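Local coordinates for ABC transporter periplasmic substrate-binding protein (Desulfovibrio alaskensis, PDB 5MY5) that probably captures tungstate with high selectivity in the periplasm and delivers it to an ABC transporter for uptake into the cell, at residues 85-90 / 225-230; 75-80 / 235-240; 195-200 / 209-214. The protein carries 2 engineered substitutions. All coordinates share one frame; numbering follows the deposited sequence.

Interaction 1: 85-90 / 225-230; sequences AAEKAF and SAIPVN
Glu87 and Phe90 of helix 84-92 pack onto Ile227 and Ser225 of strand 221-228 in a buried helix-on-sheet contact, apolar along most of its length and bridged by water at one end. Over 85-90 and 225-228 the N-to-C directions differ by 17° and the axes come within 10.5 Å of each other. Ile227 stands in the middle and uses two branches. Its CD1 lies against the aliphatic part of Glu87, 3.6 Å from Glu87 CG, while its CG2 meets the Phe90 ring obliquely, 4.0 Å from Phe90 CD2. The first torsion of Ile227 (chi1 -56°) makes this division possible, sending CG1 and CD1 toward the glutamate and leaving CG2 for the ring.

Beyond CG the Glu87 chain stays extended (chi2 170°), which carries its carboxylate past the isoleucine to Ser225. There OE1 sits 3.2 Å from Ser225 CB, but the serine hydroxyl is too poorly angled for a direct bond. Water 1 fills in: it donates to Glu87 OE2 at 2.7 Å and accepts from Ser225 OG at 2.8 Å.

Further partners hold both ends of this bridge. Arg99 makes a salt bridge with Glu87 OE1, the backbone N of Ala83 binds OE2, and Gln101 NE2 bonds to Ser225 OG. Leu79 of strand 78-81 and Leu68 of helix 64-72 pack against Phe90. A buried carboxylate gripped by a guanidinium, a backbone N-H and a water is probably stabilised as the anion, its methylenes meanwhile serving the apolar packing.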
# COMPACT_ATOMS: atom_id res chain seq x y z
N ALA A 85 -8.44 9.58 -0.55
CA ALA A 85 -8.79 11.02 -0.63
C ALA A 85 -8.37 11.67 -1.94
O ALA A 85 -9.15 12.40 -2.56
CB ALA A 85 -8.22 11.82 0.56
N ALA A 86 -7.12 11.39 -2.36
CA ALA A 86 -6.64 11.95 -3.61
C ALA A 86 -7.44 11.36 -4.79
O ALA A 86 -7.68 12.04 -5.75
CB ALA A 86 -5.22 11.62 -3.75
N GLU A 87 -7.79 10.07 -4.68
CA GLU A 87 -8.59 9.48 -5.72
C GLU A 87 -9.99 10.15 -5.90
O GLU A 87 -10.47 10.43 -7.00
CB GLU A 87 -8.78 8.00 -5.50
CG GLU A 87 -7.50 7.18 -5.57
CD GLU A 87 -7.76 5.76 -5.09
OE1 GLU A 87 -8.90 5.29 -5.39
OE2 GLU A 87 -6.90 5.06 -4.49
N LYS A 88 -10.61 10.42 -4.74
CA LYS A 88 -11.91 11.13 -4.75
C LYS A 88 -11.80 12.55 -5.38
O LYS A 88 -12.62 12.96 -6.23
CB LYS A 88 -12.55 11.18 -3.37
CG LYS A 88 -13.01 9.87 -2.84
CD LYS A 88 -13.28 10.00 -1.36
CE LYS A 88 -13.79 8.69 -0.79
NZ LYS A 88 -13.50 8.66 0.66
N ALA A 89 -10.74 13.27 -5.03
CA ALA A 89 -10.46 14.55 -5.70
C ALA A 89 -10.23 14.46 -7.19
O ALA A 89 -10.73 15.30 -7.96
CB ALA A 89 -9.28 15.24 -5.05
N PHE A 90 -9.58 13.35 -7.64
CA PHE A 90 -9.37 13.14 -9.06
C PHE A 90 -10.66 12.95 -9.83
O PHE A 90 -10.87 13.45 -10.90
CB PHE A 90 -8.39 11.93 -9.22
CG PHE A 90 -7.94 11.66 -10.60
CD1 PHE A 90 -6.84 12.25 -11.17
CD2 PHE A 90 -8.63 10.66 -11.37
CE1 PHE A 90 -6.43 11.93 -12.44
CE2 PHE A 90 -8.21 10.35 -12.62
CZ PHE A 90 -7.13 10.95 -13.15
N SER A 225 -7.76 0.91 -5.75
CA SER A 225 -8.84 1.11 -6.71
C SER A 225 -8.28 1.32 -8.10
O SER A 225 -7.19 1.89 -8.27
CB SER A 225 -9.67 2.29 -6.31
OG SER A 225 -10.18 2.06 -5.01
N ALA A 226 -9.09 0.94 -9.09
CA ALA A 226 -8.82 1.33 -10.46
C ALA A 226 -9.69 2.49 -10.83
O ALA A 226 -10.87 2.57 -10.37
CB ALA A 226 -9.06 0.17 -11.44
N ILE A 227 -9.14 3.40 -11.63
CA ILE A 227 -9.92 4.59 -12.08
C ILE A 227 -9.60 4.83 -13.53
O ILE A 227 -8.53 5.29 -13.90
CB ILE A 227 -9.46 5.85 -11.28
CG1 ILE A 227 -9.59 5.63 -9.78
CG2 ILE A 227 -10.34 7.01 -11.70
CD1 ILE A 227 -8.85 6.67 -8.91
N PRO A 228 -10.59 4.56 -14.42
CA PRO A 228 -10.49 4.96 -15.82
C PRO A 228 -10.35 6.50 -15.94
O PRO A 228 -11.12 7.19 -15.26
CB PRO A 228 -11.79 4.44 -16.44
CG PRO A 228 -12.18 3.27 -15.57
CD PRO A 228 -11.80 3.78 -14.15
N VAL A 229 -9.48 6.91 -16.79
CA VAL A 229 -9.35 8.38 -17.10
C VAL A 229 -10.60 8.73 -17.90
O VAL A 229 -11.08 8.00 -18.71
CB VAL A 229 -8.05 8.63 -17.81
CG1 VAL A 229 -7.94 10.08 -18.38
CG2 VAL A 229 -6.87 8.40 -16.90
N ASN A 230 -11.17 9.90 -17.62
CA ASN A 230 -12.48 10.32 -18.16
C ASN A 230 -12.34 10.89 -19.56
O ASN A 230 -11.58 11.81 -19.77
CB ASN A 230 -13.06 11.37 -17.22
CG ASN A 230 -14.51 11.59 -17.48
OD1 ASN A 230 -14.99 11.47 -18.59
ND2 ASN A 230 -15.23 11.93 -16.42
O HOH W 1 -8.30 3.16 -3.26

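Interaction 2: 75-80 / 235-240; sequences DVDILL and PKVKKD
Asp77 reaches across to the start of helix 239-250 and accepts the backbone N-H of Lys238 on its OD1, with the N of Lys238 2.9 Å from OD1 of Asp77. The bond is nearly straight at the hydrogen (170°), yet the donor arrives from well above the carboxylate plane, 54° out of it. Around the same oxygen sit carbon neighbours: CG2 of Val237 at 3.4 Å from Asp77 OD1, and CB of Lys238 at 3.6 Å from it. The side chains of Asp77 and Lys238 run alongside each other in the same direction, whereas Val237 and Asp77 pass each other heading opposite ways. Val237 has CG2 anti to its own backbone N, and this methyl also comes within 3.8 Å of the carbonyl O of Val76.

CB and CG of Lys238 lie beside the carboxylate, and the bend at chi2 (-64°) turns the chain beyond them away. Its backbone is the centre of an inverse gamma turn, closed by a weak bond from Lys239 N to Val237 O. Lys238 is at the N-cap position, right before the helix, and the bond therefore ties Asp77 to the residue that starts it.

The other carboxylate oxygen, Asp77 OD2, is fixed by the backbone N of Met29. Asp77 thus joins the lead-in to strand 78-81 both to strand 27-33, its parallel neighbour, and to the beginning of helix 239-250. Val237 leans on Val229 and Pro231 in the connection that follows strand 221-228, and Ile78, the residue after Asp77, packs against Ala242, Phe245 and Val246 of the helix.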
# COMPACT_ATOMS: atom_id res chain seq x y z
N ASP A 75 -1.84 11.26 -20.13
CA ASP A 75 -0.71 10.42 -20.51
C ASP A 75 -1.12 8.92 -20.60
O ASP A 75 -0.40 8.05 -21.17
CB ASP A 75 0.48 10.55 -19.56
CG ASP A 75 1.17 11.87 -19.57
OD1 ASP A 75 1.34 12.38 -20.69
OD2 ASP A 75 1.68 12.34 -18.51
N VAL A 76 -2.12 8.54 -19.80
CA VAL A 76 -2.54 7.17 -19.56
C VAL A 76 -4.05 7.02 -19.61
O VAL A 76 -4.82 7.99 -19.51
CB VAL A 76 -1.99 6.64 -18.19
CG1 VAL A 76 -0.49 6.61 -18.12
CG2 VAL A 76 -2.60 7.41 -17.00
N ASP A 77 -4.51 5.79 -19.79
CA ASP A 77 -5.87 5.45 -19.85
C ASP A 77 -6.56 5.10 -18.51
O ASP A 77 -7.78 5.12 -18.37
CB ASP A 77 -6.02 4.22 -20.77
CG ASP A 77 -5.37 4.44 -22.14
OD1 ASP A 77 -5.76 5.44 -22.83
OD2 ASP A 77 -4.48 3.67 -22.55
N ILE A 78 -5.73 4.68 -17.55
CA ILE A 78 -6.26 4.15 -16.26
C ILE A 78 -5.20 4.32 -15.18
O ILE A 78 -4.02 4.27 -15.44
CB ILE A 78 -6.65 2.65 -16.45
CG1 ILE A 78 -7.46 2.20 -15.28
CG2 ILE A 78 -5.44 1.81 -16.73
CD1 ILE A 78 -8.07 0.82 -15.52
N LEU A 79 -5.71 4.50 -13.98
CA LEU A 79 -4.88 4.54 -12.80
C LEU A 79 -5.16 3.25 -11.99
O LEU A 79 -6.30 2.83 -11.84
CB LEU A 79 -5.29 5.74 -11.89
CG LEU A 79 -5.18 7.10 -12.47
CD1 LEU A 79 -5.39 8.17 -11.38
CD2 LEU A 79 -3.94 7.37 -13.26
N LEU A 80 -4.11 2.81 -11.34
CA LEU A 80 -4.28 1.75 -10.25
C LEU A 80 -3.50 2.31 -9.09
O LEU A 80 -2.28 2.29 -9.06
CB LEU A 80 -3.72 0.39 -10.72
CG LEU A 80 -3.85 -0.72 -9.68
CD1 LEU A 80 -5.29 -1.04 -9.31
CD2 LEU A 80 -3.09 -1.97 -10.27
N PRO A 235 -10.08 13.25 -24.64
CA PRO A 235 -11.06 12.58 -25.50
C PRO A 235 -10.51 11.40 -26.26
O PRO A 235 -11.34 10.64 -26.77
CB PRO A 235 -11.56 13.70 -26.42
CG PRO A 235 -11.42 14.91 -25.56
CD PRO A 235 -10.16 14.71 -24.75
N LYS A 236 -9.18 11.25 -26.37
CA LYS A 236 -8.61 10.14 -27.12
C LYS A 236 -8.28 8.94 -26.21
O LYS A 236 -7.55 8.03 -26.64
CB LYS A 236 -7.34 10.60 -27.89
CG LYS A 236 -7.70 11.66 -28.96
CD LYS A 236 -6.65 11.80 -30.00
CE LYS A 236 -7.09 12.85 -31.03
NZ LYS A 236 -6.28 12.74 -32.27
N VAL A 237 -8.69 9.02 -24.94
CA VAL A 237 -8.40 7.94 -23.97
C VAL A 237 -9.07 6.62 -24.42
O VAL A 237 -10.16 6.60 -25.00
CB VAL A 237 -8.86 8.35 -22.53
CG1 VAL A 237 -10.32 8.17 -22.27
CG2 VAL A 237 -8.07 7.58 -21.51
N LYS A 238 -8.39 5.50 -24.12
CA LYS A 238 -8.89 4.19 -24.52
C LYS A 238 -9.81 3.68 -23.45
O LYS A 238 -9.50 2.75 -22.69
CB LYS A 238 -7.72 3.23 -24.81
CG LYS A 238 -6.75 3.68 -25.91
CD LYS A 238 -7.47 3.74 -27.24
CE LYS A 238 -6.49 3.65 -28.42
NZ LYS A 238 -7.21 3.23 -29.65
N LYS A 239 -10.98 4.29 -23.29
CA LYS A 239 -11.94 3.96 -22.25
C LYS A 239 -12.44 2.53 -22.29
O LYS A 239 -12.68 1.92 -21.25
CB LYS A 239 -13.17 4.92 -22.33
CG LYS A 239 -14.30 4.64 -21.34
CD LYS A 239 -13.86 4.74 -19.86
CE LYS A 239 -14.97 5.04 -18.87
NZ LYS A 239 -16.05 4.03 -18.68
N ASP A 240 -12.65 2.03 -23.50
CA ASP A 240 -13.19 0.68 -23.60
C ASP A 240 -12.13 -0.35 -23.11
O ASP A 240 -12.46 -1.28 -22.45
CB ASP A 240 -13.58 0.37 -25.03
CG ASP A 240 -14.77 1.12 -25.46
OD1 ASP A 240 -15.60 1.53 -24.61
OD2 ASP A 240 -14.91 1.27 -26.68

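Interaction 3: 195-200 / 209-214; sequences GTYIKY and PLKILV
Tyr197 points its ring from helix 194-203 straight at strand 210-214 and engages the strand in two ways, by its hydroxyl and by its flat face. Its OH donates to the carbonyl O of Leu210, 2.7 Å away. The donor is tilted slightly from the carbonyl plane and makes an angle of 132° at the oxygen, which in turn lies at the edge of the tyrosine ring, in its plane. Over one ring face comes Ile212: its CG1 stands 4.0 Å from the Tyr197 ring centroid, 28° off the normal, a CH-pi contact weighted toward the CD2-CE2 side. CG1 of Ile212 is anti to the carbonyl carbon, which swings the CG1-CD1 arm onto the ring even though its CB does not aim at the helix.

Here a helix packs on a strand of the mixed sheet. Segments 195-200 and 210-214 run roughly antiparallel, 148° between their directions, with a closest approach of 10.3 Å between axes. Strand 210-214 is paired with strand 100-112, and its Leu213 and Val214 both face Ile109 of that strand in a classic beta bulge. Ile110 of strand 100-112 touches both Tyr197 and Leu210, so Tyr197 lies between the helix and the sheet.

Tyr200 comes off the helix one turn later, with its ring edge presented in plane to CE1 of Tyr197. Its CG is anti to the backbone N, directing the phenol to the strand's entry. The oxygen ends against Pro209, Tyr200 OH to Pro209 CD being 3.5 Å, and the Leu210 side chain lies beside it, with Leu210 CD1 3.9 Å from Tyr200 OH. Ile180 of helix 176-186 packs against Tyr200, and Pro208 touches both tyrosines.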
# COMPACT_ATOMS: atom_id res chain seq x y z
N GLY A 195 4.60 -6.38 2.83
CA GLY A 195 5.51 -6.88 1.79
C GLY A 195 6.96 -6.74 2.19
O GLY A 195 7.77 -7.64 2.11
N THR A 196 7.36 -5.52 2.63
CA THR A 196 8.72 -5.29 3.04
C THR A 196 9.06 -6.16 4.28
O THR A 196 10.18 -6.67 4.30
CB THR A 196 8.99 -3.81 3.35
OG1 THR A 196 8.66 -2.98 2.20
CG2 THR A 196 10.41 -3.59 3.66
N TYR A 197 8.12 -6.31 5.22
CA TYR A 197 8.34 -7.24 6.31
C TYR A 197 8.68 -8.69 5.81
O TYR A 197 9.67 -9.28 6.28
CB TYR A 197 7.25 -7.30 7.33
CG TYR A 197 7.67 -8.17 8.47
CD1 TYR A 197 8.63 -7.71 9.35
CD2 TYR A 197 7.11 -9.46 8.66
CE1 TYR A 197 9.05 -8.55 10.39
CE2 TYR A 197 7.57 -10.30 9.64
CZ TYR A 197 8.51 -9.84 10.49
OH TYR A 197 8.87 -10.63 11.52
N ILE A 198 7.82 -9.19 4.94
CA ILE A 198 8.05 -10.52 4.36
C ILE A 198 9.50 -10.62 3.78
O ILE A 198 10.24 -11.62 4.01
CB ILE A 198 6.94 -10.84 3.35
CG1 ILE A 198 5.62 -11.10 4.01
CG2 ILE A 198 7.42 -12.02 2.44
CD1 ILE A 198 4.48 -11.03 3.05
N LYS A 199 9.96 -9.63 3.01
CA LYS A 199 11.30 -9.69 2.42
C LYS A 199 12.36 -9.62 3.50
O LYS A 199 13.38 -10.36 3.45
CB LYS A 199 11.49 -8.55 1.36
CG LYS A 199 10.58 -8.77 0.13
CD LYS A 199 10.64 -7.66 -0.92
CE LYS A 199 9.81 -8.08 -2.16
NZ LYS A 199 9.37 -6.94 -3.08
N TYR A 200 12.17 -8.75 4.48
CA TYR A 200 13.12 -8.64 5.58
C TYR A 200 13.21 -10.00 6.44
O TYR A 200 14.29 -10.47 6.78
CB TYR A 200 12.63 -7.49 6.52
CG TYR A 200 13.20 -7.49 7.91
CD1 TYR A 200 14.52 -7.13 8.09
CD2 TYR A 200 12.42 -7.81 9.06
CE1 TYR A 200 15.13 -7.18 9.34
CE2 TYR A 200 12.99 -7.77 10.31
CZ TYR A 200 14.31 -7.45 10.44
OH TYR A 200 14.72 -7.51 11.77
N PRO A 209 14.75 -10.64 14.43
CA PRO A 209 14.46 -10.26 15.79
C PRO A 209 13.21 -9.51 16.03
O PRO A 209 12.73 -9.49 17.13
CB PRO A 209 15.66 -9.39 16.18
CG PRO A 209 16.19 -8.85 14.86
CD PRO A 209 15.93 -9.99 13.90
N LEU A 210 12.64 -8.90 14.98
CA LEU A 210 11.40 -8.17 15.04
C LEU A 210 10.33 -9.03 14.42
O LEU A 210 10.54 -9.61 13.37
CB LEU A 210 11.50 -6.87 14.23
CG LEU A 210 12.58 -5.89 14.63
CD1 LEU A 210 12.62 -4.78 13.61
CD2 LEU A 210 12.42 -5.42 16.10
N LYS A 211 9.25 -9.14 15.14
CA LYS A 211 8.08 -10.00 14.80
C LYS A 211 6.87 -9.11 14.55
O LYS A 211 6.80 -7.95 15.07
CB LYS A 211 7.84 -10.97 15.98
CG LYS A 211 9.09 -11.72 16.39
CD LYS A 211 9.62 -12.64 15.31
CE LYS A 211 10.78 -13.50 15.83
NZ LYS A 211 11.50 -14.29 14.77
N ILE A 212 5.87 -9.57 13.83
CA ILE A 212 4.64 -8.88 13.69
C ILE A 212 3.88 -8.95 15.00
O ILE A 212 3.63 -10.08 15.50
CB ILE A 212 3.72 -9.38 12.54
CG1 ILE A 212 4.45 -9.20 11.17
CG2 ILE A 212 2.36 -8.74 12.63
CD1 ILE A 212 3.68 -9.90 10.06
N LEU A 213 3.59 -7.81 15.57
CA LEU A 213 2.90 -7.71 16.86
C LEU A 213 1.54 -7.12 16.80
O LEU A 213 0.71 -7.42 17.64
CB LEU A 213 3.82 -6.99 17.84
CG LEU A 213 5.16 -7.56 18.20
CD1 LEU A 213 6.07 -6.68 19.04
CD2 LEU A 213 4.90 -8.92 18.93
N VAL A 214 1.22 -6.28 15.80
CA VAL A 214 -0.09 -5.75 15.67
C VAL A 214 -0.47 -5.84 14.18
O VAL A 214 0.30 -5.35 13.39
CB VAL A 214 -0.11 -4.25 16.11
CG1 VAL A 214 -1.47 -3.64 15.96
CG2 VAL A 214 0.47 -4.09 17.52

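How the interactions relate
Interactions 1 and 2 are neighbours, their centres 12 Å apart, and strands 78-81 and 221-228 join them as antiparallel partners in the sheet: Ile227 N lies 2.9 Å from Leu79 O, and Val229 N lies 2.9 Å from Asp77 O, both probable hydrogen bonds. Interaction 3 is remote, with centres 31 Å from interaction 1 and 37 Å from interaction 2, on the opposite side of the chain's centre. Along the sequence, 75-80 and 85-90 come first, then 195-200 and 209-214, and finally 225-230 and 235-240. The chain therefore leaves one lobe, builds the other and returns, consistent with the two-lobed architecture of periplasmic binding proteins.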